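Local coordinates for MGS-MChE2 (Uncultured bacterium, PDB 5JD6), which probably hydrolyses carboxylic esters, as an alpha/beta hydrolase recovered from the metagenome of Moroccan lagoon sediments, at residues 96-101 and 189-194; 110-115 and 243-248. All blocks are in the same frame, centred on the assembly; numbering follows the deposited sequence.

In the fold
After the first five strands the chain enters helix 92-103, where residues 96-101 give the first half of interaction 1, then strand 108-113, the first half of interaction 2. Residues 189-194, just before strand 195-200, close the loop of interaction 1; residues 243-248 of helix 238-252 close that of interaction 2. The segments alternate, so the two loops cross. Strand 108-113 lies between the two contacts: its Leu111 and Ile113 face helix 92-103, its Ala110 and Val112 face helix 238-252. They meet where Pro194 O probably accepts a hydrogen bond from Leu111 N and where Leu98 packs on Ile113.

Interaction 1. Residues 96-101 and 189-194; sequences IALLAT and PKMKTP
In the alpha/beta hydrolase fold, the helix that follows the likely nucleophile elbow packs against the sheet, and here the loop leading into strand 195-200 reaches it through Met191. The terminal methyl does the touching: Met191 CE makes an apolar contact of 3.8 Å with Leu98 CD2. The same methyl lies beside two oxygens, Leu98 O and Thr101 OG1, as close packing and not hydrogen bonding. Leu98 and Thr101 sit three residues apart, close to one turn of helix 92-103, so both present themselves to the same incoming methyl, and the methionine side chain crosses each at about a right angle. That helix lies against strand 108-113 of the central sheet: Leu98 packs on Leu111 and Ile113, Thr101 on Val108 and Leu111, while Leu188 adds to the apolar cover of Leu98. The loop backbone stays back from the helix, with Thr101 CA and Met191 CA 7.5 Å apart, and the long methionine side chain bridges the gap. An unbranched, flexible thioether suits this place: the chain bends at its last torsion (chi3 50°), turning CE toward the helix. The threonine hydroxyl lies between its own backbone N and carbonyl carbon (chi1 54°), which puts OG1 beside that methyl.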
# COMPACT_ATOMS: atom_id res chain seq x y z
N ILE A 96 -0.45 -4.93 3.86
CA ILE A 96 -1.77 -5.40 3.46
C ILE A 96 -1.74 -5.88 2.02
O ILE A 96 -2.30 -6.93 1.69
CB ILE A 96 -2.85 -4.30 3.59
CG1 ILE A 96 -2.79 -3.64 4.97
CG2 ILE A 96 -4.23 -4.88 3.32
CD1 ILE A 96 -3.03 -4.59 6.11
N ALA A 97 -1.09 -5.10 1.16
CA ALA A 97 -0.97 -5.43 -0.25
C ALA A 97 -0.20 -6.73 -0.45
O ALA A 97 -0.60 -7.58 -1.24
CB ALA A 97 -0.29 -4.29 -1.00
N LEU A 98 0.91 -6.87 0.27
CA LEU A 98 1.72 -8.08 0.22
C LEU A 98 0.90 -9.32 0.60
O LEU A 98 0.91 -10.32 -0.11
CB LEU A 98 2.93 -7.96 1.15
CG LEU A 98 4.17 -7.29 0.56
CD1 LEU A 98 4.99 -6.63 1.66
CD2 LEU A 98 5.01 -8.31 -0.19
N LEU A 99 0.21 -9.24 1.73
CA LEU A 99 -0.59 -10.36 2.21
C LEU A 99 -1.70 -10.70 1.22
O LEU A 99 -2.01 -11.86 1.00
CB LEU A 99 -1.18 -10.06 3.59
CG LEU A 99 -1.94 -11.22 4.24
CD1 LEU A 99 -1.10 -12.48 4.25
CD2 LEU A 99 -2.37 -10.85 5.65
N ALA A 100 -2.29 -9.66 0.63
CA ALA A 100 -3.34 -9.85 -0.36
C ALA A 100 -2.81 -10.56 -1.61
O ALA A 100 -3.49 -11.42 -2.17
CB ALA A 100 -3.95 -8.51 -0.74
N THR A 101 -1.60 -10.20 -2.03
CA THR A 101 -0.97 -10.85 -3.17
C THR A 101 -0.62 -12.30 -2.85
O THR A 101 -0.62 -13.16 -3.74
CB THR A 101 0.31 -10.11 -3.61
OG1 THR A 101 1.18 -9.97 -2.48
CG2 THR A 101 -0.03 -8.73 -4.14
N PRO A 189 9.72 -15.92 -0.87
CA PRO A 189 10.56 -16.65 -1.84
C PRO A 189 9.89 -17.06 -3.16
O PRO A 189 10.60 -17.17 -4.16
CB PRO A 189 10.98 -17.91 -1.06
CG PRO A 189 10.28 -17.84 0.27
CD PRO A 189 10.00 -16.39 0.49
N LYS A 190 8.58 -17.27 -3.18
CA LYS A 190 7.91 -17.46 -4.46
C LYS A 190 6.49 -16.89 -4.44
O LYS A 190 5.50 -17.61 -4.58
CB LYS A 190 7.91 -18.94 -4.86
CG LYS A 190 7.35 -19.22 -6.26
CD LYS A 190 7.57 -20.66 -6.68
CE LYS A 190 6.89 -20.95 -8.00
NZ LYS A 190 5.41 -20.96 -7.83
N MET A 191 6.41 -15.58 -4.23
CA MET A 191 5.23 -14.83 -4.61
C MET A 191 5.51 -14.30 -6.01
O MET A 191 6.10 -13.23 -6.18
CB MET A 191 4.93 -13.70 -3.62
CG MET A 191 4.39 -14.19 -2.27
SD MET A 191 4.52 -12.98 -0.94
CE MET A 191 3.81 -11.53 -1.72
N LYS A 192 5.11 -15.08 -7.01
CA LYS A 192 5.54 -14.92 -8.40
C LYS A 192 5.26 -13.55 -9.01
O LYS A 192 5.96 -13.14 -9.94
CB LYS A 192 4.87 -15.98 -9.28
CG LYS A 192 5.40 -17.38 -9.09
CD LYS A 192 4.34 -18.40 -9.44
CE LYS A 192 4.70 -19.14 -10.73
NZ LYS A 192 3.50 -19.64 -11.44
N THR A 193 4.26 -12.85 -8.49
CA THR A 193 3.79 -11.61 -9.10
C THR A 193 4.91 -10.59 -9.27
O THR A 193 5.73 -10.40 -8.37
CB THR A 193 2.66 -10.97 -8.26
OG1 THR A 193 3.22 -10.37 -7.08
CG2 THR A 193 1.63 -12.01 -7.86
N PRO A 194 4.95 -9.94 -10.45
CA PRO A 194 5.92 -8.88 -10.75
C PRO A 194 5.84 -7.75 -9.73
O PRO A 194 4.77 -7.17 -9.53
CB PRO A 194 5.49 -8.39 -12.14
CG PRO A 194 4.77 -9.56 -12.74
CD PRO A 194 4.06 -10.21 -11.59

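Interaction 2. Residues 110-115 and 243-248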
# COMPACT_ATOMS: atom_id res chain seq x y z
N ALA A 110 0.16 -6.74 -10.71
CA ALA A 110 1.48 -6.32 -10.27
C ALA A 110 1.41 -5.72 -8.87
O ALA A 110 0.36 -5.27 -8.43
CB ALA A 110 2.07 -5.31 -11.25
N LEU A 111 2.55 -5.72 -8.18
CA LEU A 111 2.62 -5.22 -6.82
C LEU A 111 3.68 -4.13 -6.70
O LEU A 111 4.85 -4.37 -6.98
CB LEU A 111 2.91 -6.36 -5.85
CG LEU A 111 3.18 -5.99 -4.39
CD1 LEU A 111 1.98 -5.28 -3.78
CD2 LEU A 111 3.54 -7.23 -3.59
N VAL A 112 3.27 -2.94 -6.29
CA VAL A 112 4.22 -1.85 -6.09
C VAL A 112 4.37 -1.54 -4.61
O VAL A 112 3.39 -1.28 -3.91
CB VAL A 112 3.79 -0.57 -6.84
CG1 VAL A 112 4.91 0.46 -6.80
CG2 VAL A 112 3.41 -0.91 -8.28
N ILE A 113 5.61 -1.58 -4.13
CA ILE A 113 5.90 -1.43 -2.71
C ILE A 113 6.87 -0.29 -2.45
O ILE A 113 7.85 -0.12 -3.18
CB ILE A 113 6.47 -2.74 -2.13
CG1 ILE A 113 5.37 -3.79 -2.04
CG2 ILE A 113 7.08 -2.52 -0.76
CD1 ILE A 113 5.90 -5.16 -1.73
N THR A 114 6.59 0.49 -1.42
CA THR A 114 7.44 1.61 -1.06
C THR A 114 7.33 1.97 0.42
O THR A 114 6.24 2.28 0.91
CB THR A 114 7.14 2.85 -1.94
OG1 THR A 114 7.77 4.01 -1.38
CG2 THR A 114 5.65 3.07 -2.09
N GLY A 115 8.46 1.92 1.12
CA GLY A 115 8.50 2.17 2.55
C GLY A 115 7.45 1.39 3.31
O GLY A 115 6.69 1.96 4.08
N GLN A 243 7.77 8.94 -12.20
CA GLN A 243 8.60 8.63 -13.36
C GLN A 243 9.19 7.23 -13.26
O GLN A 243 9.22 6.49 -14.25
CB GLN A 243 9.71 9.67 -13.52
CG GLN A 243 10.34 9.68 -14.90
CD GLN A 243 11.56 10.57 -14.98
OE1 GLN A 243 12.27 10.77 -13.98
NE2 GLN A 243 11.83 11.13 -16.16
N LEU A 244 9.67 6.87 -12.07
CA LEU A 244 10.22 5.53 -11.84
C LEU A 244 9.16 4.46 -12.02
O LEU A 244 9.38 3.45 -12.68
CB LEU A 244 10.83 5.43 -10.44
CG LEU A 244 12.18 6.11 -10.20
CD1 LEU A 244 12.60 5.97 -8.75
CD2 LEU A 244 13.24 5.53 -11.13
N LEU A 245 7.99 4.70 -11.43
CA LEU A 245 6.88 3.75 -11.50
C LEU A 245 6.33 3.64 -12.92
O LEU A 245 6.02 2.54 -13.39
CB LEU A 245 5.77 4.15 -10.54
CG LEU A 245 4.53 3.25 -10.53
CD1 LEU A 245 4.94 1.80 -10.29
CD2 LEU A 245 3.53 3.71 -9.47
N HIS A 246 6.22 4.77 -13.60
CA HIS A 246 5.68 4.80 -14.96
C HIS A 246 6.56 4.00 -15.91
O HIS A 246 6.06 3.24 -16.74
CB HIS A 246 5.54 6.24 -15.46
CG HIS A 246 4.67 6.37 -16.67
ND1 HIS A 246 4.63 7.52 -17.43
CD2 HIS A 246 3.81 5.51 -17.25
CE1 HIS A 246 3.78 7.35 -18.43
NE2 HIS A 246 3.27 6.14 -18.35
N GLU A 247 7.87 4.18 -15.79
CA GLU A 247 8.82 3.49 -16.66
C GLU A 247 8.81 1.99 -16.41
O GLU A 247 9.01 1.20 -17.33
CB GLU A 247 10.23 4.04 -16.46
CG GLU A 247 10.57 5.19 -17.40
CD GLU A 247 10.45 4.81 -18.87
OE1 GLU A 247 10.71 3.63 -19.20
OE2 GLU A 247 10.09 5.68 -19.68
N TRP A 248 8.58 1.60 -15.16
CA TRP A 248 8.48 0.19 -14.82
C TRP A 248 7.24 -0.42 -15.47
O TRP A 248 7.27 -1.56 -15.94
CB TRP A 248 8.44 0.00 -13.30
CG TRP A 248 8.50 -1.43 -12.88
CD1 TRP A 248 9.60 -2.23 -12.82
CD2 TRP A 248 7.40 -2.24 -12.44
NE1 TRP A 248 9.26 -3.49 -12.38
CE2 TRP A 248 7.91 -3.52 -12.14
CE3 TRP A 248 6.03 -2.01 -12.28
CZ2 TRP A 248 7.11 -4.56 -11.68
CZ3 TRP A 248 5.23 -3.05 -11.82
CH2 TRP A 248 5.77 -4.30 -11.53
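Ala110 sets its CB against the rim of the six-membered ring of Trp248, near the ring plane, with CB 3.8 Å from Trp248 CH2 and 3.9 Å from Trp248 CZ3. The methyl therefore meets the indole at its edge, and neither face of the ring is used in this meeting. With CG anti to the backbone N (chi1 -174°), the tryptophan projects from helix 238-252 toward the strand, and its benzo end leads. A small residue suits the strand position, since the broad indole already bridges most of the gap.

One helical turn earlier, Leu245 reaches the next position on the same side of the strand, Val112. A single methyl, Leu245 CD1, settles against both branches of the valine, 3.7 Å from Val112 CG1 and 3.7 Å from Val112 CG2. The beta-branched valine offers this forked surface and also suits extended backbone, while leucine supplies the reach from the helix. Alternation along strand 108-113 accounts for the pairing: Ala110 and Val112 face helix 238-252, whereas Leu111 turns to the other side of the sheet and packs on helix 92-103. This is the layered arrangement of the alpha/beta hydrolase fold, with helices covering both faces of the central sheet.

Ile198 of the neighbouring strand extends the surface under Leu245. All four touching residues are buried and no hydrogen bond links the two segments, so shape and hydrophobic burial hold this contact together, while the indole's one polar atom, NE1, is bonded to Asp222 OD2, outside the contact.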